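Long-range contacts in tartronic semialdehyde reductase (PDB 1YB4), which probably catalyses the reversible NAD(P)H-dependent reduction of tartronate semialdehyde (2-hydroxy-3-oxopropanoate) to (R)-glycerate: residues D60-V66 and K90-S96; K5-L11 and H27-T33; A19-R24 and E40-L44. One frame throughout, in Å; residues are numbered along the deposited sequence.

Interaction 1 (D60-V66 and K90-S96); sequences DIIFIMV and KTIVDMS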
loop_
_atom_site.group_PDB
_atom_site.type_symbol
_atom_site.label_atom_id
_atom_site.label_comp_id
_atom_site.label_asym_id
_atom_site.label_seq_id
_atom_site.Cartn_x
_atom_site.Cartn_y
_atom_site.Cartn_z
ATOM N N ASP A 60 -44.645 18.631 3.220
ATOM C CA ASP A 60 -44.811 17.199 3.472
ATOM C C ASP A 60 -43.548 16.398 3.083
ATOM O O ASP A 60 -43.267 15.346 3.654
ATOM C CB ASP A 60 -46.025 16.657 2.709
ATOM C CG ASP A 60 -47.310 17.381 3.065
ATOM O OD1 ASP A 60 -47.523 17.693 4.262
ATOM O OD2 ASP A 60 -48.112 17.621 2.141
ATOM N N ILE A 61 -42.806 16.894 2.097
ATOM C CA ILE A 61 -41.569 16.259 1.667
ATOM C C ILE A 61 -40.463 17.296 1.893
ATOM O O ILE A 61 -40.515 18.412 1.362
ATOM C CB ILE A 61 -41.638 15.851 0.178
ATOM C CG1 ILE A 61 -42.704 14.767 -0.014
ATOM C CG2 ILE A 61 -40.291 15.313 -0.283
ATOM C CD1 ILE A 61 -42.939 14.366 -1.471
ATOM N N ILE A 62 -39.486 16.931 2.717
ATOM C CA ILE A 62 -38.376 17.823 3.051
ATOM C C ILE A 62 -37.029 17.341 2.488
ATOM O O ILE A 62 -36.571 16.244 2.804
ATOM C CB ILE A 62 -38.221 17.964 4.592
ATOM C CG1 ILE A 62 -39.472 18.599 5.208
ATOM C CG2 ILE A 62 -36.989 18.791 4.916
ATOM C CD1 ILE A 62 -40.639 17.649 5.366
ATOM N N PHE A 63 -36.404 18.180 1.665
ATOM C CA PHE A 63 -35.110 17.889 1.048
ATOM C C PHE A 63 -33.990 18.517 1.857
ATOM O O PHE A 63 -34.041 19.708 2.171
ATOM C CB PHE A 63 -35.061 18.465 -0.367
ATOM C CG PHE A 63 -35.904 17.719 -1.341
ATOM C CD1 PHE A 63 -35.418 16.574 -1.959
ATOM C CD2 PHE A 63 -37.221 18.112 -1.589
ATOM C CE1 PHE A 63 -36.233 15.823 -2.808
ATOM C CE2 PHE A 63 -38.043 17.368 -2.433
ATOM C CZ PHE A 63 -37.552 16.221 -3.045
ATOM N N ILE A 64 -32.975 17.721 2.176
ATOM C CA ILE A 64 -31.824 18.204 2.924
ATOM C C ILE A 64 -30.534 18.101 2.102
ATOM O O ILE A 64 -30.165 17.014 1.667
ATOM C CB ILE A 64 -31.640 17.391 4.221
ATOM C CG1 ILE A 64 -32.855 17.588 5.125
ATOM C CG2 ILE A 64 -30.327 17.787 4.922
ATOM C CD1 ILE A 64 -32.825 16.725 6.357
HETATM N N MSE A 65 -29.868 19.231 1.867
HETATM C CA MSE A 65 -28.604 19.221 1.133
HETATM C C MSE A 65 -27.559 20.023 1.894
HETATM O O MSE A 65 -27.227 21.160 1.537
HETATM C CB MSE A 65 -28.751 19.780 -0.285
HETATM C CG MSE A 65 -27.457 19.697 -1.128
HETATM SE SE MSE A 65 -26.846 17.895 -1.661
HETATM C CE MSE A 65 -25.520 17.558 -0.301
ATOM N N VAL A 66 -27.051 19.391 2.951
ATOM C CA VAL A 66 -26.039 19.947 3.838
ATOM C C VAL A 66 -24.709 19.188 3.585
ATOM O O VAL A 66 -24.718 18.076 3.058
ATOM C CB VAL A 66 -26.517 19.783 5.299
ATOM C CG1 VAL A 66 -26.190 18.412 5.790
ATOM C CG2 VAL A 66 -25.921 20.851 6.187
ATOM N N LYS A 90 -45.062 12.779 7.281
ATOM C CA LYS A 90 -44.097 13.457 6.427
ATOM C C LYS A 90 -43.039 12.521 5.868
ATOM O O LYS A 90 -42.857 11.388 6.326
ATOM C CB LYS A 90 -43.405 14.598 7.183
ATOM C CG LYS A 90 -44.318 15.760 7.526
ATOM C CD LYS A 90 -43.551 16.898 8.187
ATOM C CE LYS A 90 -44.498 18.016 8.602
ATOM N NZ LYS A 90 -45.330 18.485 7.456
ATOM N N THR A 91 -42.345 13.024 4.859
ATOM C CA THR A 91 -41.286 12.291 4.192
ATOM C C THR A 91 -40.071 13.211 4.163
ATOM O O THR A 91 -40.135 14.344 3.670
ATOM C CB THR A 91 -41.679 11.908 2.742
ATOM O OG1 THR A 91 -42.971 11.288 2.745
ATOM C CG2 THR A 91 -40.676 10.926 2.165
ATOM N N ILE A 92 -38.971 12.710 4.714
ATOM C CA ILE A 92 -37.722 13.442 4.772
ATOM C C ILE A 92 -36.734 12.737 3.848
ATOM O O ILE A 92 -36.554 11.518 3.921
ATOM C CB ILE A 92 -37.185 13.465 6.218
ATOM C CG1 ILE A 92 -35.893 14.270 6.292
ATOM C CG2 ILE A 92 -36.989 12.061 6.721
ATOM C CD1 ILE A 92 -36.137 15.753 6.240
ATOM N N VAL A 93 -36.119 13.502 2.956
ATOM C CA VAL A 93 -35.161 12.925 2.035
ATOM C C VAL A 93 -33.825 13.659 2.098
ATOM O O VAL A 93 -33.714 14.843 1.763
ATOM C CB VAL A 93 -35.700 12.923 0.575
ATOM C CG1 VAL A 93 -37.140 12.454 0.559
ATOM C CG2 VAL A 93 -35.601 14.283 -0.024
ATOM N N ASP A 94 -32.812 12.937 2.559
ATOM C CA ASP A 94 -31.476 13.486 2.671
ATOM C C ASP A 94 -30.733 13.127 1.409
ATOM O O ASP A 94 -30.606 11.948 1.050
ATOM C CB ASP A 94 -30.748 12.909 3.885
ATOM C CG ASP A 94 -29.398 13.547 4.096
ATOM O OD1 ASP A 94 -29.245 14.735 3.716
ATOM O OD2 ASP A 94 -28.504 12.867 4.647
HETATM N N MSE A 95 -30.250 14.155 0.728
HETATM C CA MSE A 95 -29.526 13.948 -0.505
HETATM C C MSE A 95 -28.047 14.253 -0.352
HETATM O O MSE A 95 -27.301 14.270 -1.335
HETATM C CB MSE A 95 -30.172 14.769 -1.614
HETATM C CG MSE A 95 -31.585 14.281 -1.909
HETATM SE SE MSE A 95 -32.439 15.102 -3.431
HETATM C CE MSE A 95 -31.708 13.999 -4.857
ATOM N N SER A 96 -27.632 14.463 0.898
ATOM C CA SER A 96 -26.235 14.726 1.223
ATOM C C SER A 96 -25.488 13.402 1.147
ATOM O O SER A 96 -26.103 12.335 1.171
ATOM C CB SER A 96 -26.083 15.244 2.657
ATOM O OG SER A 96 -26.970 16.301 2.964
#
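I61 to I64 pair in parallel with T91 to D94, the two strand axes approaching to 4.7 Å at 16°, and five backbone hydrogen bonds alternate between the strands from T91 N to D60 O through to M95 N to I64 O. The most nearly linear, at 176°, is V93 N to I62 O. On the face carrying I62, I64 and I92, I92 CD1 fits between two isoleucines of the partner strand, 3.4 Å from I62 CG2 and 3.5 Å from I64 CD1. The first torsion of I92 puts CG1 opposite its backbone N (chi1 -178°), which carries CD1 across to the other strand. F63 and V93 run side by side on the reverse face, where the selenium of selenomethionine M95 completes a Met-aromatic contact; M95 SE sits at the ring edge, 4.8 Å from the F63 centroid. Past the strand ends, selenomethionine M65, whose side chain lies about 8 Å from that of K172, the predicted active-site lysine, brings CE to 3.3 Å from S96 CA. The hydroxyl of S96 lies between two acceptors, S96 OG being 2.9 Å from both V66 O and D94 OD1, and its one proton cannot serve both. At the other end K90 and D60 form a long salt bridge, while K90 NZ is hydrogen-bonded to A59 O. The pair belongs to the beta-alpha-beta unit made with helix 69-77, whose L76 and V72 pack on I64 and on V66 and S96. From helix 142-155, L151 packs on F63 and F152 on M95, and R147 binds T91 OG1. Strand 5-8 flanks 61-64 and strand 115-123 flanks 90-94, inside the Rossmann-type sheet.

Interaction 2 (K5-L11 and H27-T33); sequences KLGFIGL and HQLHVTT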
loop_
_atom_site.group_PDB
_atom_site.type_symbol
_atom_site.label_atom_id
_atom_site.label_comp_id
_atom_site.label_asym_id
_atom_site.label_seq_id
_atom_site.Cartn_x
_atom_site.Cartn_y
_atom_site.Cartn_z
ATOM N N LYS A 5 -46.284 19.983 -1.611
ATOM C CA LYS A 5 -45.700 21.160 -0.977
ATOM C C LYS A 5 -44.366 20.655 -0.424
ATOM O O LYS A 5 -44.330 19.771 0.446
ATOM C CB LYS A 5 -46.588 21.675 0.159
ATOM C CG LYS A 5 -47.038 20.621 1.159
ATOM C CD LYS A 5 -47.454 21.257 2.491
ATOM C CE LYS A 5 -48.486 22.380 2.321
ATOM N NZ LYS A 5 -49.803 21.912 1.813
ATOM N N LEU A 6 -43.274 21.225 -0.929
ATOM C CA LEU A 6 -41.937 20.783 -0.554
ATOM C C LEU A 6 -41.153 21.748 0.294
ATOM O O LEU A 6 -41.541 22.899 0.449
ATOM C CB LEU A 6 -41.137 20.471 -1.822
ATOM C CG LEU A 6 -41.912 19.783 -2.954
ATOM C CD1 LEU A 6 -41.010 19.630 -4.176
ATOM C CD2 LEU A 6 -42.443 18.429 -2.480
ATOM N N GLY A 7 -40.038 21.247 0.831
ATOM C CA GLY A 7 -39.144 22.031 1.671
ATOM C C GLY A 7 -37.688 21.692 1.376
ATOM O O GLY A 7 -37.351 20.535 1.140
ATOM N N PHE A 8 -36.821 22.701 1.371
ATOM C CA PHE A 8 -35.397 22.510 1.088
ATOM C C PHE A 8 -34.603 23.118 2.244
ATOM O O PHE A 8 -34.697 24.312 2.507
ATOM C CB PHE A 8 -35.012 23.200 -0.229
ATOM C CG PHE A 8 -34.102 22.372 -1.103
ATOM C CD1 PHE A 8 -34.629 21.492 -2.045
ATOM C CD2 PHE A 8 -32.723 22.451 -0.964
ATOM C CE1 PHE A 8 -33.799 20.706 -2.831
ATOM C CE2 PHE A 8 -31.886 21.667 -1.746
ATOM C CZ PHE A 8 -32.425 20.794 -2.682
ATOM N N ILE A 9 -33.813 22.295 2.926
ATOM C CA ILE A 9 -33.055 22.766 4.081
ATOM C C ILE A 9 -31.579 23.068 3.833
ATOM O O ILE A 9 -30.859 23.446 4.749
ATOM C CB ILE A 9 -33.201 21.768 5.258
ATOM C CG1 ILE A 9 -34.667 21.703 5.661
ATOM C CG2 ILE A 9 -32.368 22.193 6.455
ATOM C CD1 ILE A 9 -34.921 20.927 6.926
ATOM N N GLY A 10 -31.122 22.929 2.601
ATOM C CA GLY A 10 -29.734 23.229 2.337
ATOM C C GLY A 10 -29.526 23.794 0.954
ATOM O O GLY A 10 -29.810 23.136 -0.045
ATOM N N LEU A 11 -29.045 25.023 0.877
ATOM C CA LEU A 11 -28.792 25.614 -0.423
ATOM C C LEU A 11 -27.286 25.628 -0.641
ATOM O O LEU A 11 -26.543 24.907 0.028
ATOM C CB LEU A 11 -29.402 27.022 -0.499
ATOM C CG LEU A 11 -30.938 26.995 -0.334
ATOM C CD1 LEU A 11 -31.524 28.400 -0.384
ATOM C CD2 LEU A 11 -31.550 26.137 -1.435
ATOM N N HIS A 27 -43.574 23.817 -8.248
ATOM C CA HIS A 27 -43.715 23.506 -6.834
ATOM C C HIS A 27 -43.470 24.719 -5.946
ATOM O O HIS A 27 -42.733 25.637 -6.307
ATOM C CB HIS A 27 -42.763 22.369 -6.461
ATOM C CG HIS A 27 -43.054 21.094 -7.182
ATOM N ND1 HIS A 27 -44.139 20.302 -6.877
ATOM C CD2 HIS A 27 -42.454 20.517 -8.251
ATOM C CE1 HIS A 27 -44.198 19.293 -7.730
ATOM N NE2 HIS A 27 -43.188 19.402 -8.574
ATOM N N GLN A 28 -44.118 24.730 -4.788
ATOM C CA GLN A 28 -43.939 25.826 -3.855
ATOM C C GLN A 28 -42.985 25.309 -2.800
ATOM O O GLN A 28 -43.269 24.326 -2.115
ATOM C CB GLN A 28 -45.268 26.229 -3.212
ATOM C CG GLN A 28 -45.323 27.707 -2.845
ATOM C CD GLN A 28 -45.358 28.622 -4.074
ATOM O OE1 GLN A 28 -44.480 28.566 -4.948
ATOM N NE2 GLN A 28 -46.379 29.474 -4.139
ATOM N N LEU A 29 -41.846 25.973 -2.682
ATOM C CA LEU A 29 -40.833 25.567 -1.735
ATOM C C LEU A 29 -40.566 26.536 -0.609
ATOM O O LEU A 29 -40.478 27.748 -0.809
ATOM C CB LEU A 29 -39.513 25.322 -2.458
ATOM C CG LEU A 29 -39.220 23.944 -3.044
ATOM C CD1 LEU A 29 -40.348 23.471 -3.948
ATOM C CD2 LEU A 29 -37.911 24.035 -3.805
ATOM N N HIS A 30 -40.431 25.981 0.585
ATOM C CA HIS A 30 -40.097 26.773 1.743
ATOM C C HIS A 30 -38.658 26.342 1.980
ATOM O O HIS A 30 -38.394 25.216 2.395
ATOM C CB HIS A 30 -41.007 26.414 2.912
ATOM C CG HIS A 30 -42.349 27.077 2.855
ATOM N ND1 HIS A 30 -42.552 28.375 3.267
ATOM C CD2 HIS A 30 -43.561 26.612 2.461
ATOM C CE1 HIS A 30 -43.832 28.681 3.134
ATOM N NE2 HIS A 30 -44.465 27.628 2.648
ATOM N N VAL A 31 -37.731 27.241 1.667
ATOM C CA VAL A 31 -36.311 26.957 1.789
ATOM C C VAL A 31 -35.663 27.609 2.996
ATOM O O VAL A 31 -36.294 28.385 3.707
ATOM C CB VAL A 31 -35.561 27.425 0.534
ATOM C CG1 VAL A 31 -36.293 26.935 -0.712
ATOM C CG2 VAL A 31 -35.437 28.932 0.530
ATOM N N THR A 32 -34.389 27.288 3.203
ATOM C CA THR A 32 -33.600 27.820 4.313
ATOM C C THR A 32 -32.148 27.379 4.169
ATOM O O THR A 32 -31.868 26.338 3.582
ATOM C CB THR A 32 -34.108 27.307 5.673
ATOM O OG1 THR A 32 -33.468 28.040 6.720
ATOM C CG2 THR A 32 -33.770 25.835 5.852
ATOM N N THR A 33 -31.229 28.172 4.710
ATOM C CA THR A 33 -29.796 27.870 4.661
ATOM C C THR A 33 -29.081 29.007 5.379
ATOM O O THR A 33 -29.698 30.037 5.670
ATOM C CB THR A 33 -29.273 27.745 3.194
ATOM O OG1 THR A 33 -27.860 27.511 3.202
ATOM C CG2 THR A 33 -29.565 29.003 2.399
#
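L6, L11 and F8 have the most surface buried in this parallel pairing of 5-11 with 27-33. L6 lays its side chain across that of L29, with L6 CB 3.8 Å from L29 CD1, and its own CD1 reaches the H27 ring obliquely, 3.9 Å from H27 CG. H30 N donates to L6 O at 3.3 Å, whereas the bond from L6 N to Q28 O is weak. F8 N donates to H30 O from above the carbonyl plane, 37° out of it and not on a lone pair. The F8 side chain meets V31 through CB, 4.0 Å from V31 CG1, while its ring leads away. L11 meets T33 at about a right angle, L11 CD1 being 3.5 Å from T33 CG2; with chi1 177°, that methyl falls between the backbone N and carbonyl carbon of T33, facing L11. L11 CD1 also reaches V31 CG2. Helix 15-24 completes the first beta-alpha-beta unit of the Rossmann-type domain, M18 and L22 packing on F8 and A19 on L11; G10 belongs to a glycine pattern consistent with dinucleotide binding. L151 of helix 142-155 covers L6, strand 61-64 flanks 5-8, and 28-31 is the outermost strand of the sheet within this chain.

Interaction 3 (A19-R24 and E40-L44); sequences AINLAR and ELLSL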
loop_
_atom_site.group_PDB
_atom_site.type_symbol
_atom_site.label_atom_id
_atom_site.label_comp_id
_atom_site.label_asym_id
_atom_site.label_seq_id
_atom_site.Cartn_x
_atom_site.Cartn_y
_atom_site.Cartn_z
ATOM N N ALA A 19 -32.962 23.321 -5.754
ATOM C CA ALA A 19 -34.174 23.992 -5.311
ATOM C C ALA A 19 -34.740 24.760 -6.511
ATOM O O ALA A 19 -35.949 24.703 -6.791
ATOM C CB ALA A 19 -33.859 24.954 -4.148
ATOM N N ILE A 20 -33.855 25.459 -7.224
ATOM C CA ILE A 20 -34.254 26.224 -8.403
ATOM C C ILE A 20 -34.952 25.332 -9.437
ATOM O O ILE A 20 -35.884 25.765 -10.098
ATOM C CB ILE A 20 -33.046 26.915 -9.067
ATOM C CG1 ILE A 20 -32.483 27.976 -8.124
ATOM C CG2 ILE A 20 -33.462 27.544 -10.387
ATOM C CD1 ILE A 20 -31.448 28.892 -8.764
ATOM N N ASN A 21 -34.508 24.090 -9.583
ATOM C CA ASN A 21 -35.158 23.199 -10.534
ATOM C C ASN A 21 -36.547 22.758 -10.059
ATOM O O ASN A 21 -37.451 22.598 -10.869
ATOM C CB ASN A 21 -34.302 21.958 -10.802
ATOM C CG ASN A 21 -33.562 22.044 -12.111
ATOM O OD1 ASN A 21 -32.685 22.884 -12.286
ATOM N ND2 ASN A 21 -33.921 21.176 -13.049
ATOM N N LEU A 22 -36.709 22.542 -8.756
ATOM C CA LEU A 22 -38.006 22.132 -8.218
ATOM C C LEU A 22 -38.999 23.301 -8.310
ATOM O O LEU A 22 -40.174 23.117 -8.656
ATOM C CB LEU A 22 -37.866 21.691 -6.761
ATOM C CG LEU A 22 -37.127 20.376 -6.493
ATOM C CD1 LEU A 22 -36.977 20.200 -5.010
ATOM C CD2 LEU A 22 -37.898 19.199 -7.087
ATOM N N ALA A 23 -38.511 24.503 -8.009
ATOM C CA ALA A 23 -39.339 25.697 -8.060
ATOM C C ALA A 23 -39.751 25.987 -9.501
ATOM O O ALA A 23 -40.885 26.388 -9.771
ATOM C CB ALA A 23 -38.576 26.872 -7.473
ATOM N N ARG A 24 -38.831 25.759 -10.426
ATOM C CA ARG A 24 -39.087 26.001 -11.839
ATOM C C ARG A 24 -40.149 25.060 -12.392
ATOM O O ARG A 24 -40.704 25.312 -13.455
ATOM C CB ARG A 24 -37.798 25.829 -12.648
ATOM C CG ARG A 24 -37.865 26.359 -14.076
ATOM C CD ARG A 24 -37.016 27.617 -14.212
ATOM N NE ARG A 24 -35.593 27.320 -14.103
ATOM C CZ ARG A 24 -34.656 28.247 -13.954
ATOM N NH1 ARG A 24 -33.374 27.898 -13.868
ATOM N NH2 ARG A 24 -35.006 29.523 -13.878
ATOM N N GLU A 40 -32.757 34.162 -7.850
ATOM C CA GLU A 40 -33.486 33.326 -8.797
ATOM C C GLU A 40 -34.593 32.468 -8.196
ATOM O O GLU A 40 -35.702 32.440 -8.736
ATOM C CB GLU A 40 -32.518 32.441 -9.587
ATOM C CG GLU A 40 -33.183 31.728 -10.760
ATOM C CD GLU A 40 -32.187 31.088 -11.708
ATOM O OE1 GLU A 40 -32.624 30.480 -12.709
ATOM O OE2 GLU A 40 -30.966 31.196 -11.452
ATOM N N LEU A 41 -34.311 31.768 -7.097
ATOM C CA LEU A 41 -35.346 30.934 -6.493
ATOM C C LEU A 41 -36.265 31.754 -5.596
ATOM O O LEU A 41 -37.402 31.360 -5.340
ATOM C CB LEU A 41 -34.759 29.749 -5.706
ATOM C CG LEU A 41 -34.089 29.938 -4.347
ATOM C CD1 LEU A 41 -33.968 28.591 -3.639
ATOM C CD2 LEU A 41 -32.728 30.568 -4.533
ATOM N N LEU A 42 -35.789 32.893 -5.108
ATOM C CA LEU A 42 -36.660 33.715 -4.287
ATOM C C LEU A 42 -37.751 34.219 -5.222
ATOM O O LEU A 42 -38.939 34.041 -4.952
ATOM C CB LEU A 42 -35.899 34.890 -3.661
ATOM C CG LEU A 42 -35.219 34.586 -2.321
ATOM C CD1 LEU A 42 -34.456 35.800 -1.827
ATOM C CD2 LEU A 42 -36.272 34.171 -1.298
ATOM N N SER A 43 -37.340 34.809 -6.339
ATOM C CA SER A 43 -38.279 35.339 -7.321
ATOM C C SER A 43 -38.847 34.237 -8.206
ATOM O O SER A 43 -39.047 34.441 -9.404
ATOM C CB SER A 43 -37.586 36.369 -8.215
ATOM O OG SER A 43 -36.753 35.723 -9.170
ATOM N N LEU A 44 -39.105 33.073 -7.620
ATOM C CA LEU A 44 -39.635 31.943 -8.372
ATOM C C LEU A 44 -40.660 31.223 -7.512
ATOM O O LEU A 44 -41.231 30.214 -7.928
ATOM C CB LEU A 44 -38.492 30.993 -8.766
ATOM C CG LEU A 44 -38.655 29.972 -9.901
ATOM C CD1 LEU A 44 -39.062 30.664 -11.180
ATOM C CD2 LEU A 44 -37.341 29.237 -10.120
#
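Helix 15-24, the first helix of the Rossmann-type domain, meets the short helix 39-42 that follows the second strand, and the contact combines a salt bridge with apolar packing. R24 grips E40 end-on: R24 NH2 to E40 OE1 measures 2.8 Å and R24 NH1 to the same E40 OE1 2.9 Å. Both bonds are clearly bent (137° and 133°), because two N-H groups converge on one oxygen. E40 OE1 receives NH2 on its anti lone pair; NH1 comes from the syn side, out of the carboxylate plane, and the guanidinium and carboxylate planes are 53° apart. Bends at chi2 and chi3 fold the arginine back over I20, whose CG2 lies 3.5 Å above the guanidinium plane, displaced toward its edge. I20 also crosses E40 at about a right angle, I20 CD1 reaching 3.6 Å from E40 OE2. Deeper in, A19 CB rests 3.7 Å from L41 CD1 and I20 CG1 packs on L41 CB. L44, just beyond the helix, places CD2 3.8 Å from A23 CB. L41 also touches V31 of strand 28-31 and L11 in the loop after strand 5-8. Alanines against leucines, the salt bridge toward solvent, make a peripheral layer of a Rossmann-type alpha/beta domain beside its outermost strand.

In the fold
From the N terminus, strand 5-8 runs into a glycine-containing turn, helix 15-24 and strand 28-31, and interaction 2 closes this first beta-alpha-beta unit. Interaction 3 crosses it, because segment 19-24 falls inside that loop and 40-44 beyond it; L22 packs on L29, and the two centres are about 9 Å apart. Interaction 1 follows in series, closing the unit formed by strand 61-64, helix 69-77 and strand 90-94. Strands 5-8 and 61-64 are sheet neighbours, and probable hydrogen bonds join F63 N to G7 O and F63 O to I9 N. Together the contacts tie four parallel strands and helices 15-24 and 39-42 together within what is probably the dinucleotide-binding domain.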